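Local coordinates for protein leucine aminopeptidase 1 (Caenorhabditis elegans, PDB 2HB6) that removes N-terminal amino acids, preferably leucine, from peptides as a zinc-dependent M17 aminopeptidase and probably serves as a digestive enzyme, at residues A[329-334]-A[421-426]. The protein carries 1 engineered substitution. Residues are numbered along the deposited sequence; the frame is centred on the assembly and turned at random. Where two conformers were deposited one is given.
Sequences EINNTD and MKNSNL. With NA (sodium ion), chain G.
Asn-331 and Asn-423 illustrate how asparagine side chains can carry on a parallel beta-bridge once the backbones cease to pair. In this M17 catalytic domain the bridge itself is short: Glu-329 N donates to Met-421 O (2.8 Å), and Glu-329 O accepts from Asn-423 N. Beyond it the side-chain amide of Asn-423, offering one C=O and one N-H, bonds the backbone of the loop much as a peptide group would. Asn-423 OD1 accepts from Asn-331 N at 3.0 Å and, weakly, from Asn-332 N. Asn-423 ND2 gives a nearly straight bond to Asn-332 O (2.9 Å, 171°), with the acceptor in the amide plane. Asn-423 CG sits between its own backbone N and carbonyl carbon (chi1 73°), which turns the amide toward the loop. Asn-331 answers in the other direction: Asn-331 ND2 meets Ser-424 O from above the carbonyl plane at 3.0 Å, and OD1 accepts Ser-424 OG. The two amides stand 71° apart. Alongside, the extended chains of Glu-329 and Lys-422 run the same way, and Glu-329 OE1 is hydrogen-bonded to Ser-416 OG. Farther out, Gln-262 bonds Asn-331 O, and Asn-423 ND2 also reaches Ala-335 O, tying the loop just ahead of helix 337-350. That loop delivers Asp-334, probably a zinc ligand, as in related M17 enzymes; here a sodium ion lies 2.7 Å from Asp-334 O and 2.9 Å from Asp-334 OD1.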
loop_
_atom_site.group_PDB
_atom_site.type_symbol
_atom_site.label_atom_id
_atom_site.label_comp_id
_atom_site.label_asym_id
_atom_site.label_seq_id
_atom_site.Cartn_x
_atom_site.Cartn_y
_atom_site.Cartn_z
ATOM N N GLU A 329 -22.032 -17.458 -6.713
ATOM C CA GLU A 329 -20.941 -16.847 -7.469
ATOM C C GLU A 329 -19.809 -16.534 -6.487
ATOM O O GLU A 329 -19.978 -15.763 -5.529
ATOM C CB GLU A 329 -21.420 -15.576 -8.179
ATOM C CG GLU A 329 -20.322 -14.826 -8.903
ATOM C CD GLU A 329 -20.800 -13.541 -9.580
ATOM O OE1 GLU A 329 -21.938 -13.070 -9.334
ATOM O OE2 GLU A 329 -20.015 -13.008 -10.385
ATOM N N ILE A 330 -18.662 -17.154 -6.720
ATOM C CA ILE A 330 -17.514 -16.964 -5.845
ATOM C C ILE A 330 -16.790 -15.733 -6.360
ATOM O O ILE A 330 -16.203 -15.773 -7.427
ATOM C CB ILE A 330 -16.574 -18.191 -5.850
ATOM C CG1 ILE A 330 -17.318 -19.432 -5.328
ATOM C CG2 ILE A 330 -15.322 -17.923 -4.975
ATOM C CD1 ILE A 330 -16.562 -20.759 -5.550
ATOM N N ASN A 331 -16.864 -14.627 -5.621
ATOM C CA ASN A 331 -16.048 -13.444 -5.965
ATOM C C ASN A 331 -14.838 -13.288 -5.048
ATOM O O ASN A 331 -14.030 -12.377 -5.201
ATOM C CB ASN A 331 -16.902 -12.172 -5.993
ATOM C CG ASN A 331 -17.470 -11.814 -4.631
ATOM O OD1 ASN A 331 -17.633 -12.673 -3.759
ATOM N ND2 ASN A 331 -17.776 -10.540 -4.443
ATOM N N ASN A 332 -14.713 -14.204 -4.094
ATOM C CA ASN A 332 -13.669 -14.129 -3.075
ATOM C C ASN A 332 -13.264 -15.539 -2.608
ATOM O O ASN A 332 -13.955 -16.163 -1.808
ATOM C CB ASN A 332 -14.160 -13.282 -1.889
ATOM C CG ASN A 332 -13.064 -13.009 -0.838
ATOM O OD1 ASN A 332 -11.961 -13.549 -0.909
ATOM N ND2 ASN A 332 -13.377 -12.157 0.134
ATOM N N THR A 333 -12.124 -16.031 -3.086
ATOM C CA THR A 333 -11.671 -17.365 -2.696
ATOM C C THR A 333 -11.158 -17.438 -1.248
ATOM O O THR A 333 -11.053 -18.526 -0.678
ATOM C CB THR A 333 -10.578 -17.903 -3.637
ATOM O OG1 THR A 333 -9.426 -17.068 -3.533
ATOM C CG2 THR A 333 -11.074 -17.940 -5.087
ATOM N N ASP A 334 -10.840 -16.284 -0.665
ATOM C CA ASP A 334 -10.540 -16.184 0.766
ATOM C C ASP A 334 -11.805 -16.108 1.645
ATOM O O ASP A 334 -11.723 -15.922 2.862
ATOM C CB ASP A 334 -9.632 -14.981 1.032
ATOM C CG ASP A 334 -8.885 -15.089 2.358
ATOM O OD1 ASP A 334 -8.804 -16.206 2.919
ATOM O OD2 ASP A 334 -8.410 -14.052 2.859
ATOM N N MET A 421 -26.618 -15.936 -5.319
ATOM C CA MET A 421 -25.918 -15.004 -4.428
ATOM C C MET A 421 -24.419 -15.047 -4.735
ATOM O O MET A 421 -23.950 -15.963 -5.417
ATOM C CB MET A 421 -26.168 -15.351 -2.947
ATOM C CG MET A 421 -25.507 -16.666 -2.518
ATOM S SD MET A 421 -26.310 -17.489 -1.130
ATOM C CE MET A 421 -27.676 -18.287 -1.997
ATOM N N LYS A 422 -23.691 -14.030 -4.262
ATOM C CA LYS A 422 -22.224 -14.063 -4.194
ATOM C C LYS A 422 -21.848 -14.608 -2.825
ATOM O O LYS A 422 -22.666 -14.586 -1.905
ATOM C CB LYS A 422 -21.640 -12.648 -4.352
ATOM C CG LYS A 422 -21.873 -12.040 -5.738
ATOM C CD LYS A 422 -21.102 -10.734 -5.946
ATOM C CE LYS A 422 -21.370 -10.143 -7.341
ATOM N NZ LYS A 422 -20.538 -8.906 -7.578
ATOM N N ASN A 423 -20.616 -15.079 -2.667
ATOM C CA ASN A 423 -20.179 -15.526 -1.354
ATOM C C ASN A 423 -19.685 -14.402 -0.444
ATOM O O ASN A 423 -19.616 -14.577 0.768
ATOM C CB ASN A 423 -19.168 -16.680 -1.444
ATOM C CG ASN A 423 -17.785 -16.234 -1.920
ATOM O OD1 ASN A 423 -17.655 -15.463 -2.873
ATOM N ND2 ASN A 423 -16.747 -16.743 -1.268
ATOM N N SER A 424 -19.386 -13.236 -1.019
ATOM C CA SER A 424 -18.844 -12.131 -0.238
ATOM C C SER A 424 -19.128 -10.816 -0.941
ATOM O O SER A 424 -19.617 -10.797 -2.078
ATOM C CB SER A 424 -17.338 -12.310 0.021
ATOM O OG SER A 424 -16.557 -11.643 -0.949
ATOM N N ASN A 425 -18.872 -9.719 -0.239
ATOM C CA ASN A 425 -18.943 -8.389 -0.820
ATOM C C ASN A 425 -17.567 -7.751 -0.636
ATOM O O ASN A 425 -17.049 -7.676 0.477
ATOM C CB ASN A 425 -20.046 -7.566 -0.124
ATOM C CG ASN A 425 -20.267 -6.196 -0.782
ATOM O OD1 ASN A 425 -19.332 -5.412 -0.934
ATOM N ND2 ASN A 425 -21.511 -5.909 -1.169
ATOM N N LEU A 426 -16.974 -7.289 -1.728
ATOM C CA LEU A 426 -15.587 -6.851 -1.675
ATOM C C LEU A 426 -15.449 -5.362 -1.426
ATOM O O LEU A 426 -14.335 -4.853 -1.304
ATOM C CB LEU A 426 -14.841 -7.245 -2.948
ATOM C CG LEU A 426 -14.621 -8.748 -3.109
ATOM C CD1 LEU A 426 -13.976 -9.000 -4.456
ATOM C CD2 LEU A 426 -13.754 -9.275 -1.970
HETATM NA NA NA G . -10.696 -17.687 4.591
HETATM O O HOH W 1 -10.737 -15.337 6.361
#